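Local coordinates for putative fusidic acid resistance protein (Staphylococcus aureus, PDB 2YB5), which confers resistance to the antibiotic fusidic acid by clearing ribosomes, probably through binding elongation factor G, at residues N152-F157 with G187-Y192; E88-S93 with Y132-N137; S93-I98 with K106-N111. All blocks are in the same frame, centred on the assembly; numbering follows the deposited sequence.

Contact 1 (N152-F157 with G187-Y192); sequences NKVKGF and GDYICY. With ZN (zinc ion), chain C.
K153 opens the contact by laying its aliphatic chain against Y192. CD does most of the touching, 3.6 Å from Y192 CB and 3.7 Å from Y192 CG, and the two side chains cross at about a right angle, the methylenes obliquely placed to the ring. The bend in the lysine chain (chi3 -64°) turns CE and NZ away from the ring, while CG and CD stay beside Y192 CB and CG. V154 follows with a single methyl: CG2 sits 3.7 Å from Y189 CE2 and meets the phenol ring obliquely. That methyl is wedged between the backbone N and the carbonyl carbon of its own residue, while CG1 takes the place anti to the carbonyl carbon. The backbone of V154 also pairs with T167, whose strand 167-172 lies beside strand 186-191. At G156 the chain turns a corner, and F157 then comes near with its backbone alone, its O 3.8 Å from Y189 O, while its CB points away from the other segment. On the facing strand, Y189 N donates a 2.8 Å hydrogen bond to D188 OD1, on the anti side, 24° out of the carboxylate plane. Contact is mostly at the surface, but C191 turns to the other side and is buried, its SG 2.1 Å from the zinc ion. C158, which directly follows F157, binds the same ion, so both segments run into one Cys4 site: C158 and C161 from a CxxC pair, C191 at the end of strand 186-191 and C197 on helix 194-200, consistent with the treble-clef zinc finger of this family.

Contact 2 (E88-S93 with Y132-N137); sequences EIPSSS and YIVYKN
The loop that leads into helix 92-98 runs well clear of strand 130-136, with the CA atoms of E88 and K136 8.8 Å apart, and side chains alone span the gap. P90 and V134 meet end on, P90 CG lying 3.8 Å from V134 CG1 and P90 CD slightly farther from the same methyl. V134 CG1 is anti to the backbone N (chi1 171°), a choice that sends this branch to the proline and leaves CG2 anti to the carbonyl carbon. Both residues are buried, and F142 on the neighbouring strand 142-149 packs against each of them. Strand 130-136 is the second of five in an antiparallel sheet, between 121-125 and 142-149, and lies in the treble-clef zinc-finger region; the loop covers one face of this sheet, whereas Y135, pointing away from the loop, meets helix 204-214 on the other. Nearer the surface, E88 sends an extended chain obliquely across K136. E88 OE1 lies 3.7 Å from K136 NZ, a long salt bridge that probably adds modest electrostatic attraction. The lysine folds back at chi2 (-73°) and again at chi4, which brings its ammonium round to the glutamate. D140, in the turn between strands 130-136 and 142-149, is its stronger partner and forms a salt bridge with NZ, F142 adds a cation-pi contact, and the long bridge to E88 is secondary. Two residues after P90 the helix begins, with S91 in the N-cap position and its side chain capping a backbone N farther along.

Contact 3 (S93-I98 with K106-N111); sequences SQLEKI and KRPDIN
L95 points from helix 92-98 toward the loop 106-111 and meets it with one methyl, CD2, which lies 3.8 Å from R107 CG and 4.0 Å from P108 CD. The contact joins helix 92-98 to the loop that leads on to strand 121-125, an outer strand of the antiparallel sheet, in the treble-clef zinc-finger family region. The L95 methyl meets P108 end on, at the CD corner of the pyrrolidine ring; toward R107 the two side chains run obliquely, so that the methyl touches the aliphatic root of the arginine and not its charged end. L95 is buried, and W123 of strand 121-125 packs against both it and P108, closing an apolar layer of leucine, proline and indole between helix, loop and sheet. W123 is also fixed from the loop side, because its NE1 donates to K106 O. One residue on along the helix, E96 starts beside the loop and not facing it, but its chain, extended beyond CG, brings the carboxylate back to R107. The arginine bends at chi2 (129°) and chi3 (80°), turning its guanidinium to the glutamate. E96 OE2 and R107 NH1 are 3.3 Å apart in a salt bridge; the two flat groups are far from coplanar, their planes 67° apart, so this is not the paired, side-by-side arrangement of a bidentate bridge. Both charged residues are exposed, and their attraction is probably weakened by solvent. Farther along, the loop steadies itself with an Asx turn: N111 N donates to D109 OD1 at 3.1 Å, approaching from above the carboxylate plane.

How the contacts relate
Contacts 2 and 3 are neighbours, their centres 7 Å apart: they share S93 and helix 92-98, and touch through L95 CD1 against V134 CG2. Along the chain, contact 3 is nested inside the loop that contact 2 closes, and contact 1 opens only after both. Contact 1 lies 23 Å from contact 2 and 24 Å from contact 3, centre to centre. It nevertheless belongs to the same five-stranded antiparallel sheet as contact 2, using edge strand 186-191 where contact 2 uses strand 130-136. The three therefore sample one C-terminal domain: its zinc-bearing edge at contact 1, and at contacts 2 and 3 the helix and loops laid against the sheet.

Contact 1 (N152-F157 with G187-Y192)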
loop_
_atom_site.group_PDB
_atom_site.type_symbol
_atom_site.label_atom_id
_atom_site.label_comp_id
_atom_site.label_asym_id
_atom_site.label_seq_id
_atom_site.Cartn_x
_atom_site.Cartn_y
_atom_site.Cartn_z
ATOM N N ASN A 152 -2.994 13.383 18.560
ATOM C CA ASN A 152 -1.893 13.048 19.450
ATOM C C ASN A 152 -1.395 11.642 19.113
ATOM O O ASN A 152 -2.056 10.653 19.418
ATOM C CB ASN A 152 -2.346 13.158 20.907
ATOM C CG ASN A 152 -2.877 14.547 21.253
ATOM O OD1 ASN A 152 -2.537 15.544 20.606
ATOM N ND2 ASN A 152 -3.721 14.614 22.275
ATOM N N LYS A 153 -0.231 11.569 18.469
ATOM C CA LYS A 153 0.270 10.322 17.884
ATOM C C LYS A 153 1.177 9.587 18.853
ATOM O O LYS A 153 1.825 10.213 19.685
ATOM C CB LYS A 153 1.030 10.609 16.577
ATOM C CG LYS A 153 0.220 11.428 15.567
ATOM C CD LYS A 153 0.978 11.708 14.272
ATOM C CE LYS A 153 2.215 12.573 14.501
ATOM N NZ LYS A 153 2.696 13.209 13.239
ATOM N N VAL A 154 1.207 8.258 18.747
ATOM C CA VAL A 154 2.128 7.424 19.527
ATOM C C VAL A 154 2.781 6.384 18.608
ATOM O O VAL A 154 2.129 5.821 17.717
ATOM C CB VAL A 154 1.428 6.715 20.718
ATOM C CG1 VAL A 154 0.866 7.737 21.704
ATOM C CG2 VAL A 154 0.334 5.784 20.249
ATOM N N LYS A 155 4.073 6.144 18.818
ATOM C CA LYS A 155 4.824 5.227 17.971
ATOM C C LYS A 155 4.384 3.801 18.254
ATOM O O LYS A 155 4.240 3.407 19.419
ATOM C CB LYS A 155 6.326 5.382 18.216
ATOM C CG LYS A 155 7.214 4.854 17.095
ATOM C CD LYS A 155 8.649 5.330 17.303
ATOM C CE LYS A 155 9.621 4.814 16.241
ATOM N NZ LYS A 155 11.021 5.308 16.511
ATOM N N GLY A 156 4.160 3.033 17.190
ATOM C CA GLY A 156 3.732 1.642 17.322
ATOM C C GLY A 156 3.524 0.972 15.982
ATOM O O GLY A 156 3.877 1.533 14.941
ATOM N N PHE A 157 2.934 -0.220 16.003
ATOM C CA PHE A 157 2.669 -0.973 14.784
ATOM C C PHE A 157 1.320 -0.566 14.249
ATOM O O PHE A 157 0.315 -0.704 14.950
ATOM C CB PHE A 157 2.610 -2.476 15.040
ATOM C CG PHE A 157 3.817 -3.032 15.707
ATOM C CD1 PHE A 157 5.038 -3.052 15.053
ATOM C CD2 PHE A 157 3.724 -3.567 16.987
ATOM C CE1 PHE A 157 6.153 -3.583 15.667
ATOM C CE2 PHE A 157 4.830 -4.099 17.606
ATOM C CZ PHE A 157 6.056 -4.107 16.943
ATOM N N GLY A 187 -12.049 -0.333 16.762
ATOM C CA GLY A 187 -10.952 0.313 16.100
ATOM C C GLY A 187 -9.611 -0.245 16.459
ATOM O O GLY A 187 -9.503 -1.259 17.159
ATOM N N ASP A 188 -8.584 0.421 15.958
ATOM C CA ASP A 188 -7.225 0.081 16.303
ATOM C C ASP A 188 -6.276 1.197 15.916
ATOM O O ASP A 188 -6.676 2.177 15.287
ATOM C CB ASP A 188 -6.805 -1.239 15.642
ATOM C CG ASP A 188 -5.917 -2.087 16.547
ATOM O OD1 ASP A 188 -5.224 -1.525 17.421
ATOM O OD2 ASP A 188 -5.896 -3.322 16.370
ATOM N N TYR A 189 -5.022 1.047 16.317
ATOM C CA TYR A 189 -3.983 2.005 15.976
ATOM C C TYR A 189 -3.513 1.815 14.531
ATOM O O TYR A 189 -3.155 0.716 14.127
ATOM C CB TYR A 189 -2.806 1.910 16.963
ATOM C CG TYR A 189 -3.143 2.535 18.319
ATOM C CD1 TYR A 189 -3.809 1.806 19.303
ATOM C CD2 TYR A 189 -2.820 3.861 18.600
ATOM C CE1 TYR A 189 -4.131 2.373 20.533
ATOM C CE2 TYR A 189 -3.139 4.438 19.836
ATOM C CZ TYR A 189 -3.795 3.688 20.790
ATOM O OH TYR A 189 -4.110 4.255 22.004
ATOM N N ILE A 190 -3.525 2.912 13.775
ATOM C CA ILE A 190 -3.074 2.931 12.395
ATOM C C ILE A 190 -2.220 4.172 12.116
ATOM O O ILE A 190 -2.201 5.119 12.909
ATOM C CB ILE A 190 -4.260 2.914 11.401
ATOM C CG1 ILE A 190 -5.140 4.165 11.577
ATOM C CG2 ILE A 190 -5.072 1.628 11.549
ATOM C CD1 ILE A 190 -6.319 4.256 10.589
ATOM N N CYS A 191 -1.543 4.160 10.970
ATOM C CA CYS A 191 -0.716 5.280 10.542
ATOM C C CYS A 191 -1.578 6.539 10.510
ATOM O O CYS A 191 -2.641 6.554 9.902
ATOM C CB CYS A 191 -0.126 5.021 9.156
ATOM S SG CYS A 191 1.064 3.598 8.977
ATOM N N TYR A 192 -1.133 7.590 11.191
ATOM C CA TYR A 192 -1.817 8.865 11.117
ATOM C C TYR A 192 -1.866 9.367 9.668
ATOM O O TYR A 192 -2.888 9.873 9.203
ATOM C CB TYR A 192 -1.112 9.910 11.972
ATOM C CG TYR A 192 -1.939 11.159 12.108
ATOM C CD1 TYR A 192 -3.065 11.166 12.919
ATOM C CD2 TYR A 192 -1.628 12.318 11.395
ATOM C CE1 TYR A 192 -3.856 12.296 13.040
ATOM C CE2 TYR A 192 -2.408 13.454 11.515
ATOM C CZ TYR A 192 -3.528 13.431 12.337
ATOM O OH TYR A 192 -4.321 14.539 12.494
HETATM ZN ZN ZN C . 0.129 1.869 8.168
#

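Contact 2 (E88-S93 with Y132-N137)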
loop_
_atom_site.group_PDB
_atom_site.type_symbol
_atom_site.label_atom_id
_atom_site.label_comp_id
_atom_site.label_asym_id
_atom_site.label_seq_id
_atom_site.Cartn_x
_atom_site.Cartn_y
_atom_site.Cartn_z
ATOM N N GLU A 88 -8.133 4.550 -8.958
ATOM C CA GLU A 88 -9.230 5.405 -9.427
ATOM C C GLU A 88 -9.896 6.070 -8.229
ATOM O O GLU A 88 -10.296 5.397 -7.269
ATOM C CB GLU A 88 -10.250 4.598 -10.229
ATOM C CG GLU A 88 -9.625 3.941 -11.461
ATOM C CD GLU A 88 -10.615 3.166 -12.306
ATOM O OE1 GLU A 88 -11.803 3.062 -11.915
ATOM O OE2 GLU A 88 -10.198 2.658 -13.368
ATOM N N ILE A 89 -9.957 7.391 -8.269
ATOM C CA ILE A 89 -10.532 8.158 -7.198
ATOM C C ILE A 89 -11.976 8.455 -7.598
ATOM O O ILE A 89 -12.215 8.952 -8.697
ATOM C CB ILE A 89 -9.793 9.493 -6.980
ATOM C CG1 ILE A 89 -8.301 9.258 -6.727
ATOM C CG2 ILE A 89 -10.413 10.234 -5.818
ATOM C CD1 ILE A 89 -7.553 10.519 -6.277
ATOM N N PRO A 90 -12.937 8.144 -6.723
ATOM C CA PRO A 90 -14.339 8.379 -7.055
ATOM C C PRO A 90 -14.635 9.828 -7.473
ATOM O O PRO A 90 -13.966 10.747 -7.019
ATOM C CB PRO A 90 -15.068 8.082 -5.747
ATOM C CG PRO A 90 -14.178 7.236 -4.978
ATOM C CD PRO A 90 -12.776 7.556 -5.384
ATOM N N SER A 91 -15.661 10.015 -8.287
ATOM C CA SER A 91 -16.178 11.357 -8.599
ATOM C C SER A 91 -16.750 12.010 -7.340
ATOM O O SER A 91 -16.877 11.348 -6.294
ATOM C CB SER A 91 -17.255 11.255 -9.650
ATOM O OG SER A 91 -18.435 10.728 -9.079
ATOM N N SER A 92 -17.116 13.290 -7.428
ATOM C CA SER A 92 -17.707 14.002 -6.265
ATOM C C SER A 92 -19.024 13.359 -5.821
ATOM O O SER A 92 -19.244 13.128 -4.623
ATOM C CB SER A 92 -17.931 15.497 -6.566
ATOM O OG SER A 92 -18.834 15.706 -7.644
ATOM N N SER A 93 -19.885 13.032 -6.778
ATOM C CA SER A 93 -21.151 12.384 -6.436
ATOM C C SER A 93 -20.921 10.961 -5.898
ATOM O O SER A 93 -21.563 10.565 -4.938
ATOM C CB SER A 93 -22.145 12.405 -7.605
ATOM O OG SER A 93 -21.642 11.708 -8.720
ATOM N N TYR A 132 -11.104 9.639 6.799
ATOM C CA TYR A 132 -11.912 8.948 5.816
ATOM C C TYR A 132 -11.005 8.001 5.046
ATOM O O TYR A 132 -9.864 8.359 4.736
ATOM C CB TYR A 132 -12.489 9.956 4.824
ATOM C CG TYR A 132 -13.511 10.883 5.397
ATOM C CD1 TYR A 132 -14.846 10.523 5.426
ATOM C CD2 TYR A 132 -13.156 12.133 5.884
ATOM C CE1 TYR A 132 -15.792 11.361 5.926
ATOM C CE2 TYR A 132 -14.106 12.989 6.392
ATOM C CZ TYR A 132 -15.425 12.592 6.413
ATOM O OH TYR A 132 -16.400 13.420 6.909
ATOM N N ILE A 133 -11.509 6.808 4.730
ATOM C CA ILE A 133 -10.755 5.816 3.975
ATOM C C ILE A 133 -11.626 5.267 2.853
ATOM O O ILE A 133 -12.701 4.777 3.118
ATOM C CB ILE A 133 -10.265 4.663 4.885
ATOM C CG1 ILE A 133 -9.101 5.141 5.762
ATOM C CG2 ILE A 133 -9.855 3.436 4.056
ATOM C CD1 ILE A 133 -8.912 4.333 7.076
ATOM N N VAL A 134 -11.164 5.377 1.612
ATOM C CA VAL A 134 -11.878 4.871 0.447
ATOM C C VAL A 134 -10.976 3.870 -0.283
ATOM O O VAL A 134 -9.760 4.063 -0.377
ATOM C CB VAL A 134 -12.318 6.025 -0.501
ATOM C CG1 VAL A 134 -12.875 5.498 -1.825
ATOM C CG2 VAL A 134 -13.360 6.923 0.203
ATOM N N TYR A 135 -11.596 2.800 -0.770
ATOM C CA TYR A 135 -10.916 1.702 -1.445
ATOM C C TYR A 135 -11.891 0.935 -2.345
ATOM O O TYR A 135 -13.116 1.144 -2.296
ATOM C CB TYR A 135 -10.293 0.747 -0.410
ATOM C CG TYR A 135 -11.318 0.137 0.529
ATOM C CD1 TYR A 135 -11.960 -1.049 0.197
ATOM C CD2 TYR A 135 -11.664 0.756 1.730
ATOM C CE1 TYR A 135 -12.907 -1.610 1.041
ATOM C CE2 TYR A 135 -12.621 0.219 2.564
ATOM C CZ TYR A 135 -13.234 -0.974 2.211
ATOM O OH TYR A 135 -14.180 -1.544 3.007
ATOM N N LYS A 136 -11.327 0.061 -3.171
ATOM C CA LYS A 136 -12.100 -0.881 -3.983
ATOM C C LYS A 136 -12.158 -2.223 -3.267
ATOM O O LYS A 136 -11.139 -2.698 -2.768
ATOM C CB LYS A 136 -11.438 -1.080 -5.339
ATOM C CG LYS A 136 -11.493 0.122 -6.259
ATOM C CD LYS A 136 -12.880 0.358 -6.826
ATOM C CE LYS A 136 -12.846 1.295 -8.027
ATOM N NZ LYS A 136 -12.499 0.578 -9.297
ATOM N N ASN A 137 -13.338 -2.839 -3.232
ATOM C CA ASN A 137 -13.496 -4.155 -2.610
ATOM C C ASN A 137 -13.168 -5.301 -3.580
ATOM O O ASN A 137 -12.785 -5.069 -4.725
ATOM C CB ASN A 137 -14.904 -4.322 -2.004
ATOM C CG ASN A 137 -16.003 -4.287 -3.040
ATOM O OD1 ASN A 137 -15.769 -4.553 -4.211
ATOM N ND2 ASN A 137 -17.220 -3.964 -2.607
#

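Contact 3 (S93-I98 with K106-N111)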
loop_
_atom_site.group_PDB
_atom_site.type_symbol
_atom_site.label_atom_id
_atom_site.label_comp_id
_atom_site.label_asym_id
_atom_site.label_seq_id
_atom_site.Cartn_x
_atom_site.Cartn_y
_atom_site.Cartn_z
ATOM N N SER A 93 -19.885 13.032 -6.778
ATOM C CA SER A 93 -21.151 12.384 -6.436
ATOM C C SER A 93 -20.921 10.961 -5.898
ATOM O O SER A 93 -21.563 10.565 -4.938
ATOM C CB SER A 93 -22.145 12.405 -7.605
ATOM O OG SER A 93 -21.642 11.708 -8.720
ATOM N N GLN A 94 -19.982 10.213 -6.451
ATOM C CA GLN A 94 -19.693 8.872 -5.898
ATOM C C GLN A 94 -19.227 8.946 -4.439
ATOM O O GLN A 94 -19.651 8.167 -3.615
ATOM C CB GLN A 94 -18.629 8.155 -6.707
ATOM C CG GLN A 94 -19.049 7.666 -8.077
ATOM C CD GLN A 94 -17.900 6.944 -8.790
ATOM O OE1 GLN A 94 -16.901 7.561 -9.162
ATOM N NE2 GLN A 94 -18.041 5.631 -8.968
ATOM N N LEU A 95 -18.328 9.879 -4.155
ATOM C CA LEU A 95 -17.833 10.140 -2.803
ATOM C C LEU A 95 -18.963 10.541 -1.856
ATOM O O LEU A 95 -19.068 10.032 -0.742
ATOM C CB LEU A 95 -16.793 11.257 -2.867
ATOM C CG LEU A 95 -15.656 11.303 -1.860
ATOM C CD1 LEU A 95 -14.877 9.970 -1.793
ATOM C CD2 LEU A 95 -14.719 12.431 -2.272
ATOM N N GLU A 96 -19.800 11.471 -2.300
ATOM C CA GLU A 96 -20.945 11.892 -1.510
ATOM C C GLU A 96 -21.906 10.720 -1.226
ATOM O O GLU A 96 -22.460 10.635 -0.126
ATOM C CB GLU A 96 -21.648 13.076 -2.180
ATOM C CG GLU A 96 -20.801 14.352 -2.087
ATOM C CD GLU A 96 -21.165 15.437 -3.093
ATOM O OE1 GLU A 96 -21.981 15.213 -4.022
ATOM O OE2 GLU A 96 -20.613 16.547 -2.939
ATOM N N LYS A 97 -22.048 9.801 -2.185
ATOM C CA LYS A 97 -22.897 8.622 -2.001
ATOM C C LYS A 97 -22.316 7.631 -1.002
ATOM O O LYS A 97 -23.029 7.096 -0.161
ATOM C CB LYS A 97 -23.133 7.911 -3.334
ATOM C CG LYS A 97 -23.981 6.640 -3.196
ATOM C CD LYS A 97 -24.652 6.301 -4.511
ATOM C CE LYS A 97 -25.673 5.175 -4.361
ATOM N NZ LYS A 97 -26.612 5.177 -5.529
ATOM N N ILE A 98 -21.017 7.377 -1.112
ATOM C CA ILE A 98 -20.320 6.509 -0.162
ATOM C C ILE A 98 -20.501 7.036 1.263
ATOM O O ILE A 98 -20.771 6.263 2.184
ATOM C CB ILE A 98 -18.821 6.412 -0.503
ATOM C CG1 ILE A 98 -18.633 5.631 -1.803
ATOM C CG2 ILE A 98 -18.028 5.761 0.652
ATOM C CD1 ILE A 98 -17.247 5.806 -2.429
ATOM N N LYS A 106 -15.485 16.991 3.902
ATOM C CA LYS A 106 -14.207 17.474 3.407
ATOM C C LYS A 106 -13.682 16.513 2.344
ATOM O O LYS A 106 -13.513 15.309 2.595
ATOM C CB LYS A 106 -13.174 17.601 4.521
ATOM C CG LYS A 106 -11.782 17.936 4.003
ATOM C CD LYS A 106 -10.872 18.508 5.073
ATOM C CE LYS A 106 -9.630 19.143 4.447
ATOM N NZ LYS A 106 -8.915 20.036 5.413
ATOM N N ARG A 107 -13.415 17.062 1.167
ATOM C CA ARG A 107 -12.860 16.293 0.069
ATOM C C ARG A 107 -11.330 16.257 0.169
ATOM O O ARG A 107 -10.716 17.175 0.724
ATOM C CB ARG A 107 -13.365 16.862 -1.270
ATOM C CG ARG A 107 -14.703 16.223 -1.694
ATOM C CD ARG A 107 -15.809 17.194 -2.062
ATOM N NE ARG A 107 -15.660 17.722 -3.405
ATOM C CZ ARG A 107 -16.644 18.206 -4.173
ATOM N NH1 ARG A 107 -17.917 18.233 -3.772
ATOM N NH2 ARG A 107 -16.344 18.671 -5.379
ATOM N N PRO A 108 -10.706 15.176 -0.323
ATOM C CA PRO A 108 -9.257 15.130 -0.352
ATOM C C PRO A 108 -8.686 16.064 -1.431
ATOM O O PRO A 108 -9.360 16.368 -2.412
ATOM C CB PRO A 108 -8.963 13.676 -0.691
ATOM C CG PRO A 108 -10.117 13.219 -1.452
ATOM C CD PRO A 108 -11.303 14.000 -0.977
ATOM N N ASP A 109 -7.448 16.495 -1.223
ATOM C CA ASP A 109 -6.746 17.375 -2.146
ATOM C C ASP A 109 -6.053 16.510 -3.190
ATOM O O ASP A 109 -5.084 15.818 -2.883
ATOM C CB ASP A 109 -5.726 18.200 -1.364
ATOM C CG ASP A 109 -5.087 19.298 -2.192
ATOM O OD1 ASP A 109 -5.158 19.271 -3.447
ATOM O OD2 ASP A 109 -4.509 20.205 -1.552
ATOM N N ILE A 110 -6.573 16.527 -4.408
ATOM C CA ILE A 110 -6.026 15.725 -5.503
ATOM C C ILE A 110 -4.572 16.052 -5.860
ATOM O O ILE A 110 -3.884 15.221 -6.455
ATOM C CB ILE A 110 -6.901 15.824 -6.776
ATOM C CG1 ILE A 110 -7.055 17.274 -7.267
ATOM C CG2 ILE A 110 -8.261 15.216 -6.511
ATOM C CD1 ILE A 110 -5.936 17.758 -8.170
ATOM N N ASN A 111 -4.121 17.259 -5.517
ATOM C CA ASN A 111 -2.739 17.677 -5.762
ATOM C C ASN A 111 -1.771 16.959 -4.847
ATOM O O ASN A 111 -0.601 16.787 -5.181
ATOM C CB ASN A 111 -2.593 19.190 -5.579
ATOM C CG ASN A 111 -3.456 19.980 -6.540
ATOM O OD1 ASN A 111 -3.445 19.731 -7.744
ATOM N ND2 ASN A 111 -4.218 20.934 -6.012
#